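Local coordinates for protein 7,8-dihydro-6-hydroxymethylpterin pyrophosphokinase-dihydropteroate synthase (Plasmodium falciparum, PDB 6JWS) that probably catalyses two successive steps of folate biosynthesis, pyrophosphorylation of 6-hydroxymethyl-7,8-dihydropterin by ATP and condensation of the product with 4-aminobenzoate to give dihydropteroate, at residues B[102-107]-B[562-567]; B[545-550]-B[588-593]; B[55-60]-B[370-375]; B[216-221]-B[342-347]; B[15-20]-B[169-174]. The protein carries 1 engineered substitution. All blocks are in the same frame, centred on the assembly; numbering follows the deposited sequence.

Contact 1 (B[102-107]-B[562-567])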
# COMPACT_ATOMS: atom_id res chain seq x y z
N GLU B 102 34.18 18.52 24.92
CA GLU B 102 35.05 18.17 23.81
C GLU B 102 34.56 16.91 23.10
O GLU B 102 34.02 16.00 23.74
CB GLU B 102 36.46 17.85 24.33
CG GLU B 102 37.33 19.06 24.57
CD GLU B 102 38.82 18.75 24.74
OE1 GLU B 102 39.16 17.56 24.94
OE2 GLU B 102 39.64 19.70 24.66
N LEU B 103 34.82 16.84 21.79
CA LEU B 103 34.45 15.71 20.96
C LEU B 103 35.51 14.63 21.08
O LEU B 103 36.70 14.93 21.11
CB LEU B 103 34.36 16.15 19.49
CG LEU B 103 33.15 16.98 19.09
CD1 LEU B 103 33.15 17.22 17.59
CD2 LEU B 103 31.84 16.34 19.55
N ILE B 104 35.06 13.37 21.08
CA ILE B 104 35.91 12.19 21.02
C ILE B 104 35.48 11.35 19.81
O ILE B 104 34.31 11.38 19.42
CB ILE B 104 35.79 11.41 22.34
CG1 ILE B 104 34.38 10.85 22.54
CG2 ILE B 104 36.23 12.28 23.52
CD1 ILE B 104 34.24 9.93 23.73
N ASP B 105 36.43 10.62 19.23
CA ASP B 105 36.10 9.69 18.16
C ASP B 105 36.30 8.25 18.63
O ASP B 105 36.06 7.31 17.88
CB ASP B 105 36.83 10.02 16.86
CG ASP B 105 38.35 9.99 16.94
OD1 ASP B 105 38.88 9.65 18.03
OD2 ASP B 105 38.99 10.32 15.91
N LYS B 106 36.72 8.08 19.89
CA LYS B 106 36.91 6.75 20.43
C LYS B 106 37.08 6.85 21.94
O LYS B 106 37.37 7.92 22.48
CB LYS B 106 38.11 6.04 19.79
CG LYS B 106 38.18 4.54 20.05
CD LYS B 106 39.04 3.76 19.06
CE LYS B 106 38.84 2.26 19.20
NZ LYS B 106 39.59 1.49 18.18
N CYS B 107 36.90 5.71 22.61
CA CYS B 107 37.06 5.64 24.04
C CYS B 107 37.58 4.25 24.40
O CYS B 107 36.81 3.28 24.42
CB CYS B 107 35.73 5.94 24.72
SG CYS B 107 35.77 5.58 26.49
N LEU B 562 27.69 10.46 16.90
CA LEU B 562 26.91 11.36 17.74
C LEU B 562 26.63 10.71 19.09
O LEU B 562 26.72 11.36 20.13
CB LEU B 562 25.60 11.73 17.03
CG LEU B 562 25.67 13.02 16.22
CD1 LEU B 562 26.51 12.87 14.97
CD2 LEU B 562 24.27 13.53 15.89
N VAL B 563 26.27 9.42 19.06
CA VAL B 563 25.89 8.72 20.28
C VAL B 563 27.11 8.58 21.21
O VAL B 563 26.97 8.73 22.43
CB VAL B 563 25.20 7.38 19.94
CG1 VAL B 563 25.36 6.33 21.01
CG2 VAL B 563 23.72 7.58 19.57
N LEU B 564 28.30 8.33 20.64
CA LEU B 564 29.52 8.30 21.44
C LEU B 564 29.69 9.63 22.16
O LEU B 564 30.30 9.70 23.22
CB LEU B 564 30.70 8.07 20.50
CG LEU B 564 32.09 8.04 21.15
CD1 LEU B 564 32.23 6.86 22.12
CD2 LEU B 564 33.16 7.91 20.06
N ASN B 565 29.14 10.70 21.59
CA ASN B 565 29.40 12.03 22.12
C ASN B 565 28.22 12.47 22.97
O ASN B 565 28.07 13.65 23.25
CB ASN B 565 29.83 12.98 20.99
CG ASN B 565 31.29 12.78 20.65
OD1 ASN B 565 32.16 13.28 21.38
ND2 ASN B 565 31.58 12.04 19.58
N GLY B 566 27.35 11.50 23.30
CA GLY B 566 26.28 11.71 24.26
C GLY B 566 25.03 12.36 23.66
O GLY B 566 24.21 12.89 24.40
N ILE B 567 24.88 12.32 22.33
CA ILE B 567 23.60 12.70 21.75
C ILE B 567 22.65 11.51 21.94
O ILE B 567 22.98 10.39 21.57
CB ILE B 567 23.74 13.12 20.28
CG1 ILE B 567 24.75 14.27 20.11
CG2 ILE B 567 22.38 13.48 19.68
CD1 ILE B 567 24.52 15.44 21.05
O HOH W 1 31.63 14.83 23.36
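A Schellman motif closes helix 547-564 of the pterin-binding TIM barrel, and the residue just past the helix, Asn565, together with Leu564 receives the loop 102-107 that leads into helix 108-114. The contact joins the two enzyme parts: Ile104 and Asn565 both touch Lys47 of strand 46-57, on the HPPK side. The carboxamide of Asn565 lies along the backbone of Ile104 and pairs with both of its polar atoms, much as a neighbouring strand would. Ile104 N donates to Asn565 OD1 over 2.9 Å in a nearly straight bond (169°), arriving in the carbonyl plane on a lone pair. Asn565 ND2 returns a bond of 2.8 Å to Ile104 O, within its own amide plane. Two bonds from one flat group fix its rotation. ND2 also donates to Phe561 O, one turn back in the helix, and a water bridges OD1 to Glu102 O, so the amide is gripped at both ends. Gly566, with positive phi, is the C-prime residue of the motif.

Beside this polar clasp, Leu564 swings CG anti to its backbone N (chi1 178°) and crosses Ile104 at about a right angle, CG lying 3.9 Å from Ile104 CD1. Its other reach is to main chain: Leu564 CD2 rests 3.5 Å from Asp105 C, while Leu103 CD2 touches Asn565 OD1 at 3.6 Å.

Contact 2 (B[545-550]-B[588-593]); sequences DNLVYD and IKLLQN
Val548, Leu547 and Leu590 bury the most surface here, and they show how two helices of a TIM barrel can meet through aliphatic side chains with no direct hydrogen bond across the joint. Helix 547-564 contributes its first turn and helix 584-592 its last. Val548 points at the partner helix and lays both methyls against Asn593 CB, CG2 at 3.7 Å and CG1 at 4.0 Å, the two side chains crossing at about a right angle. Leu547, its CG anti to the backbone N (chi1 164°), enters between two residues of the other helix. Its CD2 rests 3.9 Å from Lys589 CB, where the leucine and the aliphatic root of the lysine run past each other in opposite directions, and its CG meets Leu590 CD2 at 4.0 Å, again nearly at right angles.

The amide of Asn593 turns back to its own helix, ND2 donating to Lys589 O over 3.0 Å, with the acceptor close to the amide plane. A water donates to Asn593 OD1 and also pairs with Tyr549 OH, adding a polar bridge at one margin. On the first helix, Asn546 at the N-cap position gives its N-H to Asp550 OD2 (2.7 Å), from above the carboxylate plane.

Leu590 also packs on loop residues Ile576, which follows strand 572-575, and Lys582, which precedes helix 584-592. Farther round that helix, Gln592 bonds to Ile703 O and Gln705 O of the second subunit, so this helix end touches both helix 547-564 and the second subunit.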
# COMPACT_ATOMS: atom_id res chain seq x y z
N ASP B 545 29.55 1.38 -4.60
CA ASP B 545 29.76 -0.05 -4.52
C ASP B 545 28.44 -0.78 -4.24
O ASP B 545 28.08 -1.71 -4.94
CB ASP B 545 30.85 -0.36 -3.50
CG ASP B 545 31.09 -1.85 -3.42
OD1 ASP B 545 31.19 -2.49 -4.49
OD2 ASP B 545 31.13 -2.36 -2.29
N ASN B 546 27.71 -0.36 -3.21
CA ASN B 546 26.40 -0.93 -2.92
C ASN B 546 25.48 0.20 -2.47
O ASN B 546 25.47 0.55 -1.30
CB ASN B 546 26.52 -2.00 -1.83
CG ASN B 546 25.23 -2.78 -1.65
OD1 ASN B 546 24.14 -2.26 -1.91
ND2 ASN B 546 25.35 -4.02 -1.21
N LEU B 547 24.74 0.80 -3.40
CA LEU B 547 24.05 2.05 -3.15
C LEU B 547 23.28 2.00 -1.82
O LEU B 547 23.44 2.86 -0.96
CB LEU B 547 23.13 2.36 -4.34
CG LEU B 547 22.05 3.42 -4.09
CD1 LEU B 547 22.62 4.83 -4.24
CD2 LEU B 547 20.89 3.22 -5.05
N VAL B 548 22.45 0.97 -1.65
CA VAL B 548 21.51 0.97 -0.55
C VAL B 548 22.24 0.88 0.79
O VAL B 548 21.92 1.62 1.73
CB VAL B 548 20.42 -0.10 -0.75
CG1 VAL B 548 19.69 -0.40 0.55
CG2 VAL B 548 19.43 0.38 -1.83
N TYR B 549 23.22 -0.02 0.86
CA TYR B 549 23.92 -0.33 2.10
C TYR B 549 25.05 0.65 2.40
O TYR B 549 25.33 0.91 3.58
CB TYR B 549 24.28 -1.82 2.14
CG TYR B 549 23.04 -2.67 2.27
CD1 TYR B 549 22.42 -2.83 3.50
CD2 TYR B 549 22.43 -3.21 1.15
CE1 TYR B 549 21.24 -3.56 3.62
CE2 TYR B 549 21.25 -3.94 1.25
CZ TYR B 549 20.67 -4.11 2.49
OH TYR B 549 19.52 -4.85 2.61
N ASP B 550 25.66 1.23 1.36
CA ASP B 550 26.68 2.25 1.57
C ASP B 550 26.09 3.45 2.33
O ASP B 550 26.69 3.91 3.31
CB ASP B 550 27.34 2.69 0.25
CG ASP B 550 28.16 1.58 -0.43
OD1 ASP B 550 28.47 0.56 0.26
OD2 ASP B 550 28.46 1.73 -1.65
N ILE B 588 15.09 6.37 -7.04
CA ILE B 588 13.99 5.42 -7.01
C ILE B 588 14.39 4.18 -6.23
O ILE B 588 13.61 3.65 -5.43
CB ILE B 588 13.49 5.10 -8.44
CG1 ILE B 588 12.70 6.27 -9.02
CG2 ILE B 588 12.64 3.84 -8.44
CD1 ILE B 588 12.88 6.49 -10.53
N LYS B 589 15.62 3.72 -6.47
CA LYS B 589 16.07 2.50 -5.84
C LYS B 589 16.12 2.67 -4.33
O LYS B 589 15.76 1.75 -3.60
CB LYS B 589 17.43 2.03 -6.36
CG LYS B 589 17.86 0.67 -5.81
CD LYS B 589 18.66 -0.11 -6.81
CE LYS B 589 19.50 -1.20 -6.19
NZ LYS B 589 18.65 -2.31 -5.68
N LEU B 590 16.57 3.84 -3.86
CA LEU B 590 16.59 4.09 -2.43
C LEU B 590 15.17 3.98 -1.86
O LEU B 590 15.01 3.43 -0.78
CB LEU B 590 17.22 5.46 -2.15
CG LEU B 590 18.74 5.52 -2.35
CD1 LEU B 590 19.22 6.95 -2.39
CD2 LEU B 590 19.47 4.73 -1.26
N LEU B 591 14.18 4.54 -2.56
CA LEU B 591 12.76 4.45 -2.17
C LEU B 591 12.29 3.00 -2.19
O LEU B 591 11.64 2.56 -1.25
CB LEU B 591 11.89 5.32 -3.10
CG LEU B 591 12.01 6.83 -2.89
CD1 LEU B 591 11.26 7.56 -4.00
CD2 LEU B 591 11.42 7.23 -1.55
N GLN B 592 12.68 2.24 -3.22
CA GLN B 592 12.24 0.85 -3.31
C GLN B 592 12.75 0.06 -2.10
O GLN B 592 12.10 -0.90 -1.68
CB GLN B 592 12.73 0.16 -4.59
CG GLN B 592 12.09 0.74 -5.83
CD GLN B 592 12.68 0.15 -7.09
OE1 GLN B 592 13.82 -0.29 -7.11
NE2 GLN B 592 11.91 0.14 -8.17
N ASN B 593 13.88 0.51 -1.53
CA ASN B 593 14.57 -0.23 -0.49
C ASN B 593 14.52 0.49 0.85
O ASN B 593 15.40 0.31 1.69
CB ASN B 593 16.00 -0.54 -0.94
CG ASN B 593 16.00 -1.62 -2.01
OD1 ASN B 593 15.88 -2.80 -1.69
ND2 ASN B 593 16.07 -1.22 -3.26
O HOH W 2 17.97 -4.06 0.08

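Contact 3 (B[55-60]-B[370-375]); sequences YETVPE and ENNKRI
Tyr55 sets its ring anti to the carbonyl carbon (chi1 -69°), while Arg374 starts with CG anti to its own N (chi1 -176°) and then bends at chi2 and chi3, and the two side chains run side by side to a shared end. There Arg374 NH1 donates to Tyr55 OH over 2.7 Å, the hydroxyl lying near the guanidinium plane although ring and guanidinium planes stand 74° apart. Arg374 CD packs 3.6 Å from Tyr55 CE1 on the way. Both ends have outside partners: Tyr55 OH bonds to Asp335 of helix 327-336, and Arg374 NH2 makes a salt bridge with Glu599.

The backbone frame beneath is antiparallel. Glu56 and Lys373 form a hydrogen-bonded pair, with 2.9 Å for Glu56 N to Lys373 O and an equal length for Lys373 N to Glu56 O. Their side chains also lie alongside each other, yet a water, not a direct ion pair, links Glu56 OE2 to Lys373 NZ. Lys373 NZ has its salt bridge with Glu387, and Glu56 OE1 bonds to Tyr164 and Tyr384. Past the strand end, Val58 CG2 rests on Asn371 CB at 3.7 Å.

Strand 46-57 lies between 163-172 and 372-377 in the antiparallel sheet of the HPPK part, while Glu599 reaches Arg374 from the pterin-binding part. Helix 327-336 packs on the face bearing Tyr55, Thr57 and Asn372; Tyr164, from neighbouring strand 163-172, stands on the face bearing Glu56 and Lys373.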
# COMPACT_ATOMS: atom_id res chain seq x y z
N TYR B 55 11.71 3.56 25.16
CA TYR B 55 10.72 2.51 24.91
C TYR B 55 9.54 2.63 25.86
O TYR B 55 9.71 2.89 27.04
CB TYR B 55 11.34 1.12 25.05
CG TYR B 55 12.33 0.78 23.96
CD1 TYR B 55 11.91 0.22 22.76
CD2 TYR B 55 13.68 1.03 24.13
CE1 TYR B 55 12.82 -0.10 21.77
CE2 TYR B 55 14.60 0.70 23.16
CZ TYR B 55 14.16 0.14 21.97
OH TYR B 55 15.08 -0.16 21.00
N GLU B 56 8.34 2.41 25.32
CA GLU B 56 7.17 2.25 26.15
C GLU B 56 6.91 0.76 26.33
O GLU B 56 6.70 0.02 25.36
CB GLU B 56 5.97 2.93 25.53
CG GLU B 56 4.66 2.51 26.18
CD GLU B 56 3.53 3.25 25.50
OE1 GLU B 56 3.40 4.47 25.76
OE2 GLU B 56 2.85 2.64 24.67
N THR B 57 6.92 0.35 27.60
CA THR B 57 7.05 -1.04 28.00
C THR B 57 5.82 -1.48 28.80
O THR B 57 5.34 -0.77 29.68
CB THR B 57 8.36 -1.19 28.78
OG1 THR B 57 9.34 -1.62 27.83
CG2 THR B 57 8.29 -2.16 29.93
N VAL B 58 5.32 -2.67 28.46
CA VAL B 58 4.32 -3.35 29.27
C VAL B 58 5.03 -4.42 30.10
O VAL B 58 5.76 -5.24 29.55
CB VAL B 58 3.19 -3.96 28.40
CG1 VAL B 58 2.29 -4.89 29.21
CG2 VAL B 58 2.36 -2.89 27.71
N PRO B 59 4.86 -4.43 31.45
CA PRO B 59 5.54 -5.41 32.30
C PRO B 59 5.28 -6.88 31.93
O PRO B 59 4.39 -7.19 31.15
CB PRO B 59 5.04 -5.09 33.72
CG PRO B 59 4.58 -3.65 33.63
CD PRO B 59 4.03 -3.49 32.22
N GLU B 60 6.09 -7.76 32.53
CA GLU B 60 6.20 -9.16 32.14
C GLU B 60 4.85 -9.88 32.28
O GLU B 60 4.50 -10.68 31.41
CB GLU B 60 7.29 -9.85 32.97
CG GLU B 60 8.66 -9.20 32.84
CD GLU B 60 9.48 -9.66 31.64
OE1 GLU B 60 9.85 -10.85 31.61
OE2 GLU B 60 9.76 -8.83 30.75
N GLU B 370 4.81 -6.08 19.97
CA GLU B 370 3.50 -5.46 19.86
C GLU B 370 3.31 -4.37 20.92
O GLU B 370 2.85 -3.28 20.60
CB GLU B 370 2.41 -6.51 20.05
CG GLU B 370 1.19 -6.32 19.17
CD GLU B 370 1.14 -7.26 17.98
OE1 GLU B 370 1.94 -7.08 17.04
OE2 GLU B 370 0.30 -8.19 18.00
N ASN B 371 3.65 -4.69 22.17
CA ASN B 371 3.40 -3.77 23.28
C ASN B 371 4.71 -3.28 23.89
O ASN B 371 4.75 -2.92 25.07
CB ASN B 371 2.52 -4.41 24.35
CG ASN B 371 1.10 -4.70 23.90
OD1 ASN B 371 0.55 -3.99 23.05
ND2 ASN B 371 0.51 -5.74 24.45
N ASN B 372 5.78 -3.27 23.11
CA ASN B 372 7.04 -2.72 23.59
C ASN B 372 7.57 -1.80 22.50
O ASN B 372 8.29 -2.25 21.61
CB ASN B 372 8.01 -3.82 24.02
CG ASN B 372 7.53 -4.57 25.24
OD1 ASN B 372 7.55 -4.03 26.34
ND2 ASN B 372 7.07 -5.80 25.07
N LYS B 373 7.16 -0.53 22.55
CA LYS B 373 7.23 0.36 21.41
C LYS B 373 8.48 1.24 21.48
O LYS B 373 8.73 1.91 22.49
CB LYS B 373 5.98 1.25 21.37
CG LYS B 373 4.68 0.51 21.11
CD LYS B 373 3.55 1.47 20.79
CE LYS B 373 2.19 0.81 20.58
NZ LYS B 373 1.16 1.85 20.35
N ARG B 374 9.23 1.23 20.37
CA ARG B 374 10.34 2.15 20.15
C ARG B 374 9.82 3.59 20.02
O ARG B 374 8.86 3.87 19.28
CB ARG B 374 11.17 1.67 18.95
CG ARG B 374 12.42 2.51 18.68
CD ARG B 374 13.65 1.63 18.74
NE ARG B 374 13.80 0.88 17.53
CZ ARG B 374 14.27 -0.34 17.43
NH1 ARG B 374 14.66 -1.02 18.50
NH2 ARG B 374 14.32 -0.90 16.24
N ILE B 375 10.47 4.52 20.73
CA ILE B 375 10.08 5.92 20.71
C ILE B 375 11.22 6.76 20.14
O ILE B 375 12.38 6.52 20.45
CB ILE B 375 9.74 6.35 22.15
CG1 ILE B 375 8.38 5.79 22.60
CG2 ILE B 375 9.80 7.86 22.30
CD1 ILE B 375 8.18 5.85 24.11
O HOH W 3 1.03 3.12 23.08

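Contact 4 (B[216-221]-B[342-347]); sequences DFTIFM and HNVLNN
The His342 imidazole turns its edge to segment 216-221 and bonds to the carbonyl of Phe217. With CG anti to the backbone N (chi1 -166°), the ring is carried to that oxygen, and His342 NE2 donates to Phe217 O over 3.0 Å. The oxygen lies in the ring plane, but the ring nitrogen stands above the plane of the carbonyl, and the bond is bent to 139°. The Thr218 side chain runs oblique to that of His342 and sets OG1 at the ring edge, 3.5 Å from His342 CE1. The other branch of Thr218, CG2, lies 3.7 Å from Val344 CG2. Asn343, the next residue, gives Asp216 O a weak, bent bond from ND2.

On its second nitrogen the ring is held by its own turn. His342 opens a type I beta turn to Leu345, and Val344 N donates to His342 ND1 over 3.2 Å, almost straight at 175° and in the ring plane. Phe213's ring also meets the imidazole. Tyr132 of helix 129-148 touches both Thr218 and Val344.

The contact joins the loop between helices 327-336 and 349-364 to the segment entering strand 219-221 of the HPPK domain. With ND1 accepting and NE2 donating, the pattern is consistent with a neutral imidazole carrying its proton on NE2, both nitrogens being satisfied by backbone groups.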
# COMPACT_ATOMS: atom_id res chain seq x y z
N ASP B 216 33.59 -5.62 34.38
CA ASP B 216 33.30 -7.04 34.24
C ASP B 216 33.01 -7.66 35.60
O ASP B 216 33.11 -8.88 35.75
CB ASP B 216 34.47 -7.75 33.56
CG ASP B 216 35.76 -7.64 34.37
OD1 ASP B 216 35.76 -6.93 35.40
OD2 ASP B 216 36.75 -8.28 33.97
N PHE B 217 32.64 -6.84 36.59
CA PHE B 217 32.49 -7.31 37.96
C PHE B 217 31.26 -8.21 38.09
O PHE B 217 30.23 -8.00 37.44
CB PHE B 217 32.33 -6.15 38.95
CG PHE B 217 33.49 -5.19 39.05
CD1 PHE B 217 34.72 -5.48 38.48
CD2 PHE B 217 33.35 -3.99 39.74
CE1 PHE B 217 35.77 -4.58 38.55
CE2 PHE B 217 34.41 -3.09 39.81
CZ PHE B 217 35.62 -3.39 39.22
N THR B 218 31.37 -9.20 38.99
CA THR B 218 30.25 -10.02 39.43
C THR B 218 30.14 -9.88 40.95
O THR B 218 30.97 -10.42 41.68
CB THR B 218 30.50 -11.49 39.07
OG1 THR B 218 30.88 -11.61 37.71
CG2 THR B 218 29.30 -12.37 39.37
N ILE B 219 29.11 -9.17 41.41
CA ILE B 219 28.96 -8.80 42.81
C ILE B 219 27.54 -9.13 43.27
O ILE B 219 26.59 -8.91 42.53
CB ILE B 219 29.25 -7.29 42.97
CG1 ILE B 219 30.75 -7.01 42.83
CG2 ILE B 219 28.68 -6.74 44.27
CD1 ILE B 219 31.05 -5.64 42.28
N PHE B 220 27.43 -9.67 44.50
CA PHE B 220 26.17 -9.73 45.22
C PHE B 220 26.45 -9.51 46.71
O PHE B 220 27.04 -10.36 47.36
CB PHE B 220 25.40 -11.04 44.95
CG PHE B 220 23.91 -10.95 45.20
CD1 PHE B 220 23.40 -11.07 46.49
CD2 PHE B 220 23.02 -10.73 44.16
CE1 PHE B 220 22.03 -10.96 46.72
CE2 PHE B 220 21.65 -10.62 44.39
CZ PHE B 220 21.16 -10.74 45.67
N MET B 221 26.01 -8.36 47.23
CA MET B 221 26.27 -7.98 48.61
C MET B 221 24.94 -7.96 49.35
O MET B 221 24.10 -7.11 49.07
CB MET B 221 26.93 -6.60 48.69
CG MET B 221 28.41 -6.61 48.34
SD MET B 221 29.20 -4.96 48.38
CE MET B 221 28.75 -4.38 50.01
N HIS B 342 28.95 -10.88 29.17
CA HIS B 342 29.42 -10.93 30.54
C HIS B 342 29.60 -12.39 30.95
O HIS B 342 29.01 -13.28 30.33
CB HIS B 342 28.39 -10.18 31.41
CG HIS B 342 28.84 -9.83 32.78
ND1 HIS B 342 28.94 -10.76 33.80
CD2 HIS B 342 29.15 -8.64 33.34
CE1 HIS B 342 29.32 -10.17 34.91
NE2 HIS B 342 29.46 -8.86 34.66
N ASN B 343 30.40 -12.63 32.01
CA ASN B 343 30.75 -13.97 32.49
C ASN B 343 29.49 -14.71 32.96
O ASN B 343 29.37 -15.92 32.82
CB ASN B 343 31.68 -13.91 33.71
CG ASN B 343 32.73 -12.82 33.63
OD1 ASN B 343 33.70 -12.95 32.89
ND2 ASN B 343 32.54 -11.76 34.41
N VAL B 344 28.57 -13.95 33.54
CA VAL B 344 27.33 -14.46 34.10
C VAL B 344 26.34 -14.83 33.00
O VAL B 344 25.39 -15.58 33.25
CB VAL B 344 26.77 -13.39 35.06
CG1 VAL B 344 25.26 -13.30 35.05
CG2 VAL B 344 27.34 -13.51 36.46
N LEU B 345 26.52 -14.30 31.80
CA LEU B 345 25.51 -14.47 30.76
C LEU B 345 25.85 -15.69 29.91
O LEU B 345 27.02 -15.97 29.67
CB LEU B 345 25.39 -13.19 29.92
CG LEU B 345 24.90 -11.96 30.68
CD1 LEU B 345 24.60 -10.82 29.72
CD2 LEU B 345 23.67 -12.28 31.51
N ASN B 346 24.80 -16.39 29.46
CA ASN B 346 24.95 -17.59 28.65
C ASN B 346 25.41 -17.23 27.24
O ASN B 346 26.01 -18.05 26.56
CB ASN B 346 23.65 -18.39 28.57
CG ASN B 346 23.38 -19.24 29.80
OD1 ASN B 346 24.31 -19.59 30.53
ND2 ASN B 346 22.12 -19.57 30.03
N ASN B 347 25.08 -16.01 26.80
CA ASN B 347 25.36 -15.60 25.44
C ASN B 347 25.42 -14.07 25.37
O ASN B 347 25.17 -13.38 26.35
CB ASN B 347 24.28 -16.12 24.49
CG ASN B 347 24.84 -16.63 23.17
OD1 ASN B 347 25.79 -16.06 22.60
ND2 ASN B 347 24.23 -17.70 22.68

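Contact 5 (B[15-20]-B[169-174])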
# COMPACT_ATOMS: atom_id res chain seq x y z
N THR B 15 39.08 5.32 36.10
CA THR B 15 38.16 5.44 34.97
C THR B 15 37.43 4.12 34.71
O THR B 15 38.03 3.14 34.28
CB THR B 15 38.88 6.00 33.73
OG1 THR B 15 39.30 7.33 34.06
CG2 THR B 15 37.98 6.06 32.52
N ASN B 16 36.11 4.12 34.96
CA ASN B 16 35.31 2.90 34.92
C ASN B 16 34.17 3.03 33.90
O ASN B 16 33.74 4.14 33.58
CB ASN B 16 34.77 2.54 36.31
CG ASN B 16 35.86 2.21 37.32
OD1 ASN B 16 36.71 1.36 37.07
ND2 ASN B 16 35.84 2.88 38.46
N ILE B 17 33.66 1.87 33.44
CA ILE B 17 32.50 1.77 32.56
C ILE B 17 31.30 1.18 33.31
O ILE B 17 31.30 0.01 33.66
CB ILE B 17 32.82 0.94 31.29
CG1 ILE B 17 34.10 1.38 30.59
CG2 ILE B 17 31.62 0.98 30.34
CD1 ILE B 17 34.01 2.77 29.99
N ALA B 18 30.24 1.98 33.45
CA ALA B 18 28.97 1.53 33.99
C ALA B 18 27.87 1.61 32.93
O ALA B 18 27.88 2.53 32.11
CB ALA B 18 28.58 2.38 35.16
N VAL B 19 26.90 0.69 33.02
CA VAL B 19 25.71 0.69 32.19
C VAL B 19 24.51 0.86 33.11
O VAL B 19 24.38 0.13 34.09
CB VAL B 19 25.64 -0.61 31.36
CG1 VAL B 19 24.50 -0.60 30.35
CG2 VAL B 19 26.96 -0.89 30.65
N LEU B 20 23.66 1.85 32.81
CA LEU B 20 22.52 2.20 33.64
C LEU B 20 21.20 1.98 32.90
O LEU B 20 21.14 2.06 31.67
CB LEU B 20 22.62 3.66 34.09
CG LEU B 20 23.91 4.11 34.77
CD1 LEU B 20 23.76 5.55 35.24
CD2 LEU B 20 24.26 3.20 35.95
N VAL B 169 25.38 4.14 28.61
CA VAL B 169 26.71 3.77 29.05
C VAL B 169 27.43 5.04 29.51
O VAL B 169 27.40 6.07 28.83
CB VAL B 169 27.50 3.05 27.93
CG1 VAL B 169 28.91 2.72 28.37
CG2 VAL B 169 26.79 1.80 27.41
N VAL B 170 28.05 4.95 30.70
CA VAL B 170 28.77 6.04 31.34
C VAL B 170 30.23 5.65 31.52
O VAL B 170 30.55 4.56 32.00
CB VAL B 170 28.11 6.42 32.69
CG1 VAL B 170 28.75 7.65 33.31
CG2 VAL B 170 26.63 6.70 32.52
N LYS B 171 31.13 6.54 31.07
CA LYS B 171 32.53 6.48 31.49
C LYS B 171 32.62 7.30 32.77
O LYS B 171 32.36 8.51 32.75
CB LYS B 171 33.44 6.95 30.36
CG LYS B 171 34.94 7.00 30.63
CD LYS B 171 35.66 7.96 29.65
CE LYS B 171 36.29 7.32 28.42
NZ LYS B 171 36.44 8.29 27.29
N THR B 172 32.89 6.61 33.90
CA THR B 172 32.68 7.17 35.23
C THR B 172 33.99 7.28 36.01
O THR B 172 34.92 6.50 35.81
CB THR B 172 31.56 6.44 35.98
OG1 THR B 172 31.12 7.30 37.02
CG2 THR B 172 31.97 5.10 36.56
N PHE B 173 34.03 8.27 36.90
CA PHE B 173 35.21 8.53 37.73
C PHE B 173 34.98 7.94 39.13
O PHE B 173 35.90 7.91 39.95
CB PHE B 173 35.53 10.03 37.78
CG PHE B 173 34.32 10.93 37.86
CD1 PHE B 173 33.47 10.90 38.96
CD2 PHE B 173 34.01 11.80 36.81
CE1 PHE B 173 32.35 11.72 39.01
CE2 PHE B 173 32.89 12.62 36.87
CZ PHE B 173 32.06 12.59 37.97
N VAL B 174 33.74 7.49 39.38
CA VAL B 174 33.38 6.85 40.63
C VAL B 174 34.12 5.52 40.73
O VAL B 174 34.34 4.86 39.72
CB VAL B 174 31.85 6.71 40.76
CG1 VAL B 174 31.46 5.92 42.00
CG2 VAL B 174 31.19 8.08 40.78
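Asn16 and Thr172 pair where strand 16-24 begins and strand 163-172 ends, in the antiparallel sheet of the HPPK domain. Asn16 N reaches Thr172 O at 2.8 Å, and Thr172 N returns to Asn16 O at 2.6 Å. Two residues on, the next hydrogen-bonded pair repeats the pattern: Ala18 N to Val170 O is 3.0 Å and Val170 N to Ala18 O is 2.8 Å. Asn16, its CG anti to the carbonyl carbon (chi1 -64°), carries its amide beyond the end of strand 163-172, where ND2 donates to Val174 O over 2.8 Å with the acceptor in its amide plane.

On the face that Ile17 shares with Val19 and Val169, Ile17 CG2 packs diagonally, 3.8 Å from Val169 CG1. Thr15 CG2 lies 3.7 Å from Lys171 CG, touching the root of a lysine whose end leads away.

Farther out, Asn215 accepts from Ile17 N and bonds to Asn16 OD1, and Thr172 OG1 is held by Leu45 O. Phe113 of helix 108-114 covers Ile17 and Val19; Met180 of helix 177-190 covers Ala18 and Leu20. Leu20, farther along strand 16-24, touches Ile211, a residue of the ATP pocket.

The faces are thus mainly aliphatic around Ala18, Val170, Ile17 and Val169, while the buried polar side chains of Asn16 and Thr172 are satisfied by Val174, Asn215 and Leu45.

The five contacts show how chemistry follows place. Contacts 4 and 5 are buried; contacts 1, 2 and 3 are partly buried. Contacts 3 and 5 belong to one antiparallel sheet, where strands 46-57 and 163-172 are neighbours, yet contact 5 is largely aliphatic on its faces whereas contact 3 carries charged and hydroxyl groups with outside partners. Contacts 1 and 2 share helix 547-564, using its end and its start: contact 1 ties it to the loop 102-107 with a paired amide, contact 2 packs it on helix 584-592 without a direct bond. Contacts 1 and 5 lie close, their centres about 14 Å apart. Contact 4, about 16 Å from contact 5 between centres, relies on histidine-to-backbone bonds.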